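Side-chain contacts in diaminopimelate decarboxylase (Psychromonas ingrahamii, PDB 4XG1), which probably catalyses the pyridoxal-phosphate-dependent decarboxylation of meso-diaminopimelate to L-lysine, the final step of the diaminopimelate pathway: residues B[290-295]-B[301-306]; B[311-314]-B[320-323]; B[381-384]-B[388-391]. All blocks are in the same frame, centred on the assembly; numbering follows the deposited sequence.

Contact 1: B[290-295]-B[301-306]. With TME (propane), chain K.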
loop_
_atom_site.group_PDB
_atom_site.type_symbol
_atom_site.label_atom_id
_atom_site.label_comp_id
_atom_site.label_asym_id
_atom_site.label_seq_id
_atom_site.Cartn_x
_atom_site.Cartn_y
_atom_site.Cartn_z
ATOM N N VAL B 290 -20.416 -3.570 -9.006
ATOM C CA VAL B 290 -21.202 -3.541 -7.777
ATOM C C VAL B 290 -21.622 -4.973 -7.470
ATOM O O VAL B 290 -22.251 -5.637 -8.307
ATOM C CB VAL B 290 -22.474 -2.675 -7.955
ATOM C CG1 VAL B 290 -23.313 -2.692 -6.696
ATOM C CG2 VAL B 290 -22.104 -1.241 -8.303
ATOM N N GLU B 291 -21.303 -5.445 -6.284
ATOM C CA GLU B 291 -21.708 -6.764 -5.891
ATOM C C GLU B 291 -23.039 -6.661 -5.165
ATOM O O GLU B 291 -24.021 -7.258 -5.594
ATOM C CB GLU B 291 -20.663 -7.405 -4.977
ATOM C CG GLU B 291 -19.264 -7.485 -5.582
ATOM C CD GLU B 291 -19.037 -8.715 -6.438
ATOM O OE1 GLU B 291 -20.016 -9.388 -6.852
ATOM O OE2 GLU B 291 -17.863 -8.983 -6.736
ATOM N N PHE B 292 -23.070 -5.905 -4.078
ATOM C CA PHE B 292 -24.250 -5.797 -3.256
ATOM C C PHE B 292 -24.596 -4.363 -2.928
ATOM O O PHE B 292 -23.734 -3.476 -2.992
ATOM C CB PHE B 292 -24.030 -6.471 -1.936
ATOM C CG PHE B 292 -23.537 -7.868 -2.040
ATOM C CD1 PHE B 292 -24.173 -8.777 -2.848
ATOM C CD2 PHE B 292 -22.460 -8.280 -1.288
ATOM C CE1 PHE B 292 -23.723 -10.067 -2.937
ATOM C CE2 PHE B 292 -22.005 -9.579 -1.356
ATOM C CZ PHE B 292 -22.653 -10.477 -2.182
ATOM N N LEU B 293 -25.873 -4.143 -2.581
ATOM C CA LEU B 293 -26.332 -2.876 -2.019
ATOM C C LEU B 293 -26.879 -3.189 -0.665
ATOM O O LEU B 293 -27.690 -4.097 -0.520
ATOM C CB LEU B 293 -27.396 -2.247 -2.868
ATOM C CG LEU B 293 -26.993 -1.915 -4.298
ATOM C CD1 LEU B 293 -28.226 -1.428 -5.062
ATOM C CD2 LEU B 293 -25.900 -0.870 -4.359
ATOM N N LYS B 294 -26.402 -2.466 0.334
ATOM C CA LYS B 294 -26.919 -2.577 1.684
ATOM C C LYS B 294 -27.608 -1.285 2.076
ATOM O O LYS B 294 -26.974 -0.217 2.095
ATOM C CB LYS B 294 -25.805 -2.801 2.665
ATOM C CG LYS B 294 -25.297 -4.204 2.686
ATOM C CD LYS B 294 -24.227 -4.338 3.743
ATOM C CE LYS B 294 -24.802 -4.218 5.114
ATOM N NZ LYS B 294 -23.922 -4.931 6.078
ATOM N N LEU B 295 -28.907 -1.384 2.356
ATOM C CA LEU B 295 -29.750 -0.208 2.571
ATOM C C LEU B 295 -30.129 -0.131 4.030
ATOM O O LEU B 295 -30.386 -1.141 4.646
ATOM C CB LEU B 295 -30.971 -0.264 1.657
ATOM C CG LEU B 295 -30.583 -0.455 0.176
ATOM C CD1 LEU B 295 -31.789 -0.679 -0.733
ATOM C CD2 LEU B 295 -29.760 0.724 -0.337
ATOM N N PHE B 301 -24.718 1.484 1.488
ATOM C CA PHE B 301 -23.471 1.009 0.923
ATOM C C PHE B 301 -23.589 0.320 -0.409
ATOM O O PHE B 301 -24.319 -0.637 -0.539
ATOM C CB PHE B 301 -22.838 0.069 1.911
ATOM C CG PHE B 301 -22.413 0.754 3.155
ATOM C CD1 PHE B 301 -21.256 1.511 3.161
ATOM C CD2 PHE B 301 -23.174 0.678 4.298
ATOM C CE1 PHE B 301 -20.850 2.151 4.310
ATOM C CE2 PHE B 301 -22.766 1.303 5.457
ATOM C CZ PHE B 301 -21.604 2.049 5.465
ATOM N N ALA B 302 -22.838 0.795 -1.386
ATOM C CA ALA B 302 -22.536 -0.011 -2.560
ATOM C C ALA B 302 -21.223 -0.771 -2.299
ATOM O O ALA B 302 -20.167 -0.173 -2.149
ATOM C CB ALA B 302 -22.397 0.854 -3.800
ATOM N N ILE B 303 -21.310 -2.081 -2.234
ATOM C CA ILE B 303 -20.170 -2.935 -2.069
ATOM C C ILE B 303 -19.685 -3.363 -3.443
ATOM O O ILE B 303 -20.380 -4.073 -4.143
ATOM C CB ILE B 303 -20.572 -4.142 -1.229
ATOM C CG1 ILE B 303 -21.047 -3.621 0.120
ATOM C CG2 ILE B 303 -19.398 -5.091 -1.045
ATOM C CD1 ILE B 303 -21.597 -4.682 1.006
ATOM N N VAL B 304 -18.478 -2.931 -3.810
ATOM C CA VAL B 304 -17.899 -3.191 -5.115
ATOM C C VAL B 304 -16.723 -4.180 -5.030
ATOM O O VAL B 304 -16.299 -4.531 -3.949
ATOM C CB VAL B 304 -17.414 -1.867 -5.751
ATOM C CG1 VAL B 304 -18.610 -0.979 -6.072
ATOM C CG2 VAL B 304 -16.411 -1.130 -4.834
ATOM N N ASP B 305 -16.193 -4.613 -6.168
ATOM C CA ASP B 305 -15.171 -5.625 -6.153
ATOM C C ASP B 305 -13.744 -5.047 -6.184
ATOM O O ASP B 305 -12.777 -5.813 -6.198
ATOM C CB ASP B 305 -15.390 -6.667 -7.267
ATOM C CG ASP B 305 -15.268 -6.103 -8.643
ATOM O OD1 ASP B 305 -15.043 -4.885 -8.791
ATOM O OD2 ASP B 305 -15.325 -6.876 -9.631
ATOM N N ALA B 306 -13.608 -3.712 -6.206
ATOM C CA ALA B 306 -12.313 -3.056 -5.988
ATOM C C ALA B 306 -12.223 -2.589 -4.534
ATOM O O ALA B 306 -13.248 -2.305 -3.918
ATOM C CB ALA B 306 -12.145 -1.889 -6.919
HETATM C C1 TME K . -28.381 -6.046 4.700
HETATM C C2 TME K . -29.007 -5.298 3.535
HETATM C C3 TME K . -28.547 -5.951 2.232
#

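Contact 2: B[311-314]-B[320-323]. With LLP ((2S)-2-amino-6-[[3-hydroxy-2-methyl-5-(phosphonooxymethyl)pyridin-4-yl]methylideneamino]hexanoic acid), chain T.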
loop_
_atom_site.group_PDB
_atom_site.type_symbol
_atom_site.label_atom_id
_atom_site.label_comp_id
_atom_site.label_asym_id
_atom_site.label_seq_id
_atom_site.Cartn_x
_atom_site.Cartn_y
_atom_site.Cartn_z
ATOM N N LEU B 311 -6.691 0.479 -4.864
ATOM C CA LEU B 311 -6.557 1.927 -4.866
ATOM C C LEU B 311 -6.586 2.435 -3.477
ATOM O O LEU B 311 -7.641 2.441 -2.805
ATOM C CB LEU B 311 -7.706 2.579 -5.644
ATOM C CG LEU B 311 -7.742 4.109 -5.672
ATOM C CD1 LEU B 311 -6.631 4.671 -6.526
ATOM C CD2 LEU B 311 -9.055 4.591 -6.236
ATOM N N ILE B 312 -5.442 2.919 -3.009
ATOM C CA ILE B 312 -5.336 3.283 -1.589
ATOM C C ILE B 312 -5.569 4.766 -1.291
ATOM O O ILE B 312 -5.641 5.174 -0.134
ATOM C CB ILE B 312 -4.001 2.809 -1.013
ATOM C CG1 ILE B 312 -4.106 2.669 0.518
ATOM C CG2 ILE B 312 -2.897 3.779 -1.368
ATOM C CD1 ILE B 312 -2.996 1.888 1.156
ATOM N N ARG B 313 -5.681 5.574 -2.328
ATOM C CA ARG B 313 -5.619 7.035 -2.151
ATOM C C ARG B 313 -6.736 7.534 -1.237
ATOM O O ARG B 313 -6.486 8.328 -0.335
ATOM C CB ARG B 313 -5.606 7.786 -3.480
ATOM C CG ARG B 313 -4.604 7.254 -4.492
ATOM C CD ARG B 313 -4.194 8.266 -5.567
ATOM N NE ARG B 313 -3.719 9.509 -4.945
ATOM C CZ ARG B 313 -4.407 10.646 -4.827
ATOM N NH1 ARG B 313 -5.644 10.751 -5.297
ATOM N NH2 ARG B 313 -3.837 11.693 -4.245
ATOM N N PRO B 314 -7.963 7.052 -1.429
ATOM C CA PRO B 314 -9.008 7.489 -0.531
ATOM C C PRO B 314 -8.759 7.111 0.919
ATOM O O PRO B 314 -8.892 7.954 1.813
ATOM C CB PRO B 314 -10.262 6.777 -1.080
ATOM C CG PRO B 314 -9.959 6.563 -2.530
ATOM C CD PRO B 314 -8.495 6.211 -2.516
ATOM N N TRP B 320 -10.412 12.503 -2.771
ATOM C CA TRP B 320 -11.720 12.472 -3.420
ATOM C C TRP B 320 -11.482 12.112 -4.855
ATOM O O TRP B 320 -10.765 12.766 -5.539
ATOM C CB TRP B 320 -12.418 13.826 -3.309
ATOM C CG TRP B 320 -13.937 13.767 -3.603
ATOM C CD1 TRP B 320 -14.946 13.602 -2.685
ATOM C CD2 TRP B 320 -14.559 13.802 -4.891
ATOM N NE1 TRP B 320 -16.159 13.536 -3.328
ATOM C CE2 TRP B 320 -15.961 13.662 -4.679
ATOM C CE3 TRP B 320 -14.076 13.945 -6.186
ATOM C CZ2 TRP B 320 -16.892 13.663 -5.716
ATOM C CZ3 TRP B 320 -15.008 13.968 -7.242
ATOM C CH2 TRP B 320 -16.412 13.830 -6.989
ATOM N N GLN B 321 -12.032 10.999 -5.269
ATOM C CA GLN B 321 -11.889 10.500 -6.607
ATOM C C GLN B 321 -13.317 10.356 -7.173
ATOM O O GLN B 321 -14.200 9.775 -6.532
ATOM C CB GLN B 321 -11.202 9.139 -6.509
ATOM C CG GLN B 321 -9.994 9.026 -7.408
ATOM C CD GLN B 321 -8.619 9.157 -6.806
ATOM O OE1 GLN B 321 -8.361 9.080 -5.620
ATOM N NE2 GLN B 321 -7.701 9.367 -7.691
ATOM N N ASN B 322 -13.589 10.988 -8.303
ATOM C CA ASN B 322 -14.922 10.985 -8.849
ATOM C C ASN B 322 -15.303 9.547 -9.241
ATOM O O ASN B 322 -14.489 8.822 -9.792
ATOM C CB ASN B 322 -14.988 11.919 -10.065
ATOM C CG ASN B 322 -16.420 12.223 -10.507
ATOM O OD1 ASN B 322 -17.368 12.127 -9.738
ATOM N ND2 ASN B 322 -16.560 12.617 -11.738
ATOM N N ILE B 323 -16.544 9.165 -8.956
ATOM C CA ILE B 323 -17.062 7.843 -9.262
ATOM C C ILE B 323 -18.336 8.002 -10.104
ATOM O O ILE B 323 -19.322 8.570 -9.632
ATOM C CB ILE B 323 -17.371 7.066 -7.993
ATOM C CG1 ILE B 323 -16.111 6.983 -7.119
ATOM C CG2 ILE B 323 -17.870 5.671 -8.342
ATOM C CD1 ILE B 323 -16.287 6.239 -5.794
HETATM N N1 LLP T . 10.090 14.209 -8.193
HETATM C C2 LLP T . 10.295 13.842 -6.923
HETATM C "C2'" LLP T . 11.681 13.956 -6.340
HETATM C C3 LLP T . 9.148 13.316 -6.159
HETATM O O3 LLP T . 9.297 12.959 -4.863
HETATM C C4 LLP T . 7.831 13.237 -6.800
HETATM C "C4'" LLP T . 6.601 12.752 -6.099
HETATM C C5 LLP T . 7.733 13.676 -8.207
HETATM C C6 LLP T . 8.890 14.123 -8.829
HETATM C "C5'" LLP T . 6.448 13.625 -8.988
HETATM O OP4 LLP T . 5.454 14.395 -8.438
HETATM P P LLP T . 4.010 14.587 -9.107
HETATM O OP1 LLP T . 3.580 13.171 -9.459
HETATM O OP2 LLP T . 3.144 15.389 -8.108
HETATM O OP3 LLP T . 4.160 15.581 -10.274
HETATM N N LLP T . 1.286 8.891 -3.263
HETATM C CA LLP T . 0.904 10.360 -3.346
HETATM C CB LLP T . 1.804 11.110 -4.322
HETATM C CG LLP T . 2.986 11.843 -3.719
HETATM C CD LLP T . 4.278 11.559 -4.452
HETATM C CE LLP T . 5.395 12.489 -3.944
HETATM N NZ LLP T . 6.680 12.501 -4.674
HETATM C C LLP T . -0.503 10.463 -3.884
HETATM O O LLP T . -1.113 9.479 -4.267
HETATM O OXT LLP T . -1.091 11.527 -3.977
#

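Contact 3: B[381-384]-B[388-391]. With LLP ((2S)-2-amino-6-[[3-hydroxy-2-methyl-5-(phosphonooxymethyl)pyridin-4-yl]methylideneamino]hexanoic acid), chain L.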
loop_
_atom_site.group_PDB
_atom_site.type_symbol
_atom_site.label_atom_id
_atom_site.label_comp_id
_atom_site.label_asym_id
_atom_site.label_seq_id
_atom_site.Cartn_x
_atom_site.Cartn_y
_atom_site.Cartn_z
ATOM N N SER B 381 -0.640 -0.362 -5.086
ATOM C CA SER B 381 -1.501 -1.492 -4.824
ATOM C C SER B 381 -0.792 -2.613 -4.155
ATOM O O SER B 381 0.435 -2.750 -4.238
ATOM C CB SER B 381 -2.105 -2.028 -6.086
ATOM O OG SER B 381 -1.075 -2.577 -6.903
ATOM N N SER B 382 -1.573 -3.423 -3.457
ATOM C CA SER B 382 -1.041 -4.523 -2.660
ATOM C C SER B 382 -1.933 -5.724 -2.791
ATOM O O SER B 382 -2.886 -5.688 -3.559
ATOM C CB SER B 382 -0.957 -4.131 -1.199
ATOM O OG SER B 382 -2.247 -4.138 -0.601
ATOM N N ASN B 383 -1.604 -6.763 -2.038
ATOM C CA ASN B 383 -2.373 -8.004 -1.992
ATOM C C ASN B 383 -3.140 -8.217 -0.682
ATOM O O ASN B 383 -3.492 -9.327 -0.372
ATOM C CB ASN B 383 -1.448 -9.197 -2.196
ATOM C CG ASN B 383 -0.781 -9.173 -3.538
ATOM O OD1 ASN B 383 0.437 -9.063 -3.621
ATOM N ND2 ASN B 383 -1.579 -9.300 -4.627
ATOM N N TYR B 384 -3.410 -7.154 0.070
ATOM C CA TYR B 384 -4.054 -7.302 1.362
ATOM C C TYR B 384 -5.355 -8.106 1.248
ATOM O O TYR B 384 -6.059 -8.006 0.248
ATOM C CB TYR B 384 -4.254 -5.916 1.940
ATOM C CG TYR B 384 -4.826 -5.834 3.345
ATOM C CD1 TYR B 384 -4.421 -6.707 4.356
ATOM C CD2 TYR B 384 -5.772 -4.879 3.638
ATOM C CE1 TYR B 384 -4.942 -6.614 5.638
ATOM C CE2 TYR B 384 -6.304 -4.777 4.901
ATOM C CZ TYR B 384 -5.880 -5.643 5.902
ATOM O OH TYR B 384 -6.452 -5.520 7.142
ATOM N N CYS B 388 -5.819 -10.702 -5.503
ATOM C CA CYS B 388 -4.927 -10.590 -6.645
ATOM C C CYS B 388 -4.944 -9.180 -7.211
ATOM O O CYS B 388 -5.990 -8.584 -7.305
ATOM C CB CYS B 388 -5.380 -11.550 -7.737
ATOM S SG CYS B 388 -5.126 -13.247 -7.243
ATOM N N ARG B 389 -3.795 -8.683 -7.604
ATOM C CA ARG B 389 -3.737 -7.395 -8.209
ATOM C C ARG B 389 -4.465 -7.375 -9.554
ATOM O O ARG B 389 -4.444 -8.357 -10.311
ATOM C CB ARG B 389 -2.293 -6.852 -8.365
ATOM C CG ARG B 389 -1.857 -6.177 -7.090
ATOM C CD ARG B 389 -0.527 -5.463 -7.174
ATOM N NE ARG B 389 0.589 -6.384 -6.952
ATOM C CZ ARG B 389 1.711 -6.096 -6.320
ATOM N NH1 ARG B 389 2.597 -7.048 -6.214
ATOM N NH2 ARG B 389 1.952 -4.910 -5.775
ATOM N N ALA B 390 -5.065 -6.229 -9.807
ATOM C CA ALA B 390 -5.896 -5.986 -10.945
ATOM C C ALA B 390 -5.149 -6.057 -12.246
ATOM O O ALA B 390 -3.942 -5.886 -12.311
ATOM C CB ALA B 390 -6.501 -4.594 -10.825
ATOM N N ALA B 391 -5.904 -6.325 -13.285
ATOM C CA ALA B 391 -5.385 -6.271 -14.635
ATOM C C ALA B 391 -5.269 -4.829 -15.010
ATOM O O ALA B 391 -6.031 -4.026 -14.534
ATOM C CB ALA B 391 -6.299 -7.005 -15.605
HETATM N N1 LLP L . -12.319 -11.195 12.392
HETATM C C2 LLP L . -13.041 -10.480 11.513
HETATM C "C2'" LLP L . -14.299 -11.005 10.945
HETATM C C3 LLP L . -12.602 -9.156 11.039
HETATM O O3 LLP L . -13.292 -8.357 10.154
HETATM C C4 LLP L . -11.380 -8.628 11.549
HETATM C "C4'" LLP L . -11.122 -7.250 11.018
HETATM C C5 LLP L . -10.669 -9.445 12.534
HETATM C C6 LLP L . -11.155 -10.698 12.895
HETATM C "C5'" LLP L . -9.418 -8.872 13.092
HETATM O OP4 LLP L . -9.036 -9.542 14.267
HETATM P P LLP L . -7.982 -8.849 15.239
HETATM O OP1 LLP L . -8.574 -7.485 15.464
HETATM O OP2 LLP L . -8.068 -9.837 16.366
HETATM O OP3 LLP L . -6.619 -9.071 14.654
HETATM N N LLP L . -5.333 -3.624 9.444
HETATM C CA LLP L . -5.783 -3.007 10.703
HETATM C CB LLP L . -6.567 -3.906 11.632
HETATM C CG LLP L . -7.256 -5.080 11.015
HETATM C CD LLP L . -8.506 -4.655 10.313
HETATM C CE LLP L . -9.759 -5.214 10.961
HETATM N NZ LLP L . -9.829 -6.665 11.057
HETATM C C LLP L . -4.564 -2.668 11.503
HETATM O O LLP L . -4.706 -2.212 12.639
HETATM O OXT LLP L . -3.421 -2.863 11.091
#

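Contact 1: B[290-295]-B[301-306]
Ile-303 presents one backbone oxygen to two successive residues of the facing strand: Glu-291 N lies 2.7 Å and Phe-292 N 3.3 Å from Ile-303 O. This is a classic beta bulge in the antiparallel hairpin of strands 284-294 and 300-304. Beyond it the pairing is regular, with Lys-294 and Phe-301 exchanging both backbone bonds.

Packing is closest on the face of Phe-292, Lys-294, Phe-301 and Ile-303. CD1 of Ile-303 meets the edge of the Phe-292 ring and lies 3.8 Å from Lys-294 CD; the long branched side chain of isoleucine suits the space between ring and methylenes. Lys-294 then bends at chi3 (69°), carrying its amino end away from the hairpin. On the other face Leu-293 CD2 touches Ala-302 CB at 3.9 Å, small against large, while Val-290 CG2 and Val-304 CG1 stand 4.2 Å apart. The looser side is at Leu-293, which is partly exposed. Asp-305, a loop residue past the strand end, is also partly exposed.

Glu-291 OE2 lies 4.4 Å from Asp-305 OD2. The salt bridge from Glu-291 to Arg-133 of the second subunit would probably offset these like charges, while Thr-28 hydrogen-bonds Asp-305 OD2. Lys-294 NZ bonds to three backbone carbonyls of the second subunit, including that of Gly-173, so Lys-294 and Glu-291 turn their polar ends to the dimer interface.

Contact 2: B[311-314]-B[320-323]
Arg-313, whose guanidinium reaches Gln-321 on one side, makes its shortest bond on the other: NE donates to the carboxylate atom O of the bound lysine-pyridoxal phosphate adduct (LLP) at 2.7 Å, nearly straight at 169°. NH2 donates to the second oxygen, OXT, at 2.8 Å. The two donors thus grip the carboxylate edge to edge, the two-pronged pairing for which a flat arginine head is well suited.

NH1 turns to Gln-321 OE1, but that bond is weak, 3.2 Å long and bent to 131°. The amide comes in at the edge of the guanidinium with its plane turned 80° from it, and OE1 also lies 3.7 Å from Arg-313 CB. Gln-321 NE2 is another donor and makes no bond to NH1; it has a weak hydrogen bond to Ser-372 O instead, which favours the amide rotation that presents OE1. The bend of Arg-313 at chi3 swings the head so that both sets of partners meet its rim. Next to it Pro-314 packs loosely, its CD 4.2 Å from Gln-321 OE1.

A leucine in place of Arg-313 would probably leave the adduct's carboxylate without two strong donors and Gln-321 OE1 without its weak NH1 partner. Gln-321 acts as a second-shell residue for the arginine. Because LLP is lysine joined through its own NZ to the cofactor, its carboxylate corresponds to the one retained in the product, consistent with Arg-313 recognising that group, with Arg-277 close by in the same pocket.

Contact 3: B[381-384]-B[388-391]
Arg-389 and Ser-381 supply the hydrogen bond that joins the two segments, though a weak one: Arg-389 NH2 donates to Ser-381 O at 3.1 Å with a bent angle of 131°, the oxygen lying at the edge of the guanidinium. NE has a salt bridge to Glu-407, and the main partner of NH1 is Asn-383 of the second subunit. Within segment 381-384, Tyr-384 N donates weakly to Ser-382 OG at 3.3 Å, the pattern of an ST turn, for which a short hydroxyl side chain is apt.

Van der Waals contact involves the arginine stem. Ser-381 OG sits close on Arg-389 CD at 3.0 Å, and Arg-389 CG lies 3.7 Å from Ser-382 O; a bend at chi3 folds the head back toward the Ser-381 carbonyl. Ser-381 OG has its own hydrogen bond to Ser-378 O.

Amide and guanidinium form a third group. Asn-383 OD1 lies over one face of the Arg-389 head, 3.9 Å from NH1, with the planes 73° apart. The partner proper of OD1 is Arg-389 NH1 of the second subunit, the reciprocal of the bond already named. Asn-383 ND2 is meanwhile held by Glu-407 and Arg-387, leaving OD1 turned to the dimer partner.

Tyr-384 points elsewhere: its CG is anti to the backbone N (chi1 -176°), and Tyr-384 OH stands 3.2 Å from LLP N, with Glu-349 as a hydrogen-bond partner. That LLP is also bound by Arg-277 of the second subunit, so the loop helps complete a shared active site. Both segments belong to the connection from strand 367-371 to strand 391-396 of the mixed sheet, the second running directly into strand 391-396.

How the contacts relate
Followed from the N terminus, the mixed sheet takes strand 30-34 from before the parallel barrel strands and the rest from after them. Contact 1 closes the hairpin between strands 284-294 and 300-304. Contact 2 closes the short connection through helix 313-317 to strand 323-325. After strands 338-344, 353-361 and 367-371, contact 3 closes a tight loop ahead of strand 391-396. The three are in series, with none nested or crossing. Sheet pairing links them: strand 367-371 lies against both 284-294 and 323-325, and strand 391-396, after contact 3, pairs with 30-34, which pairs with 284-294. Contacts 1 and 3 both meet the second subunit; contacts 2 and 3 serve different active sites of the dimer.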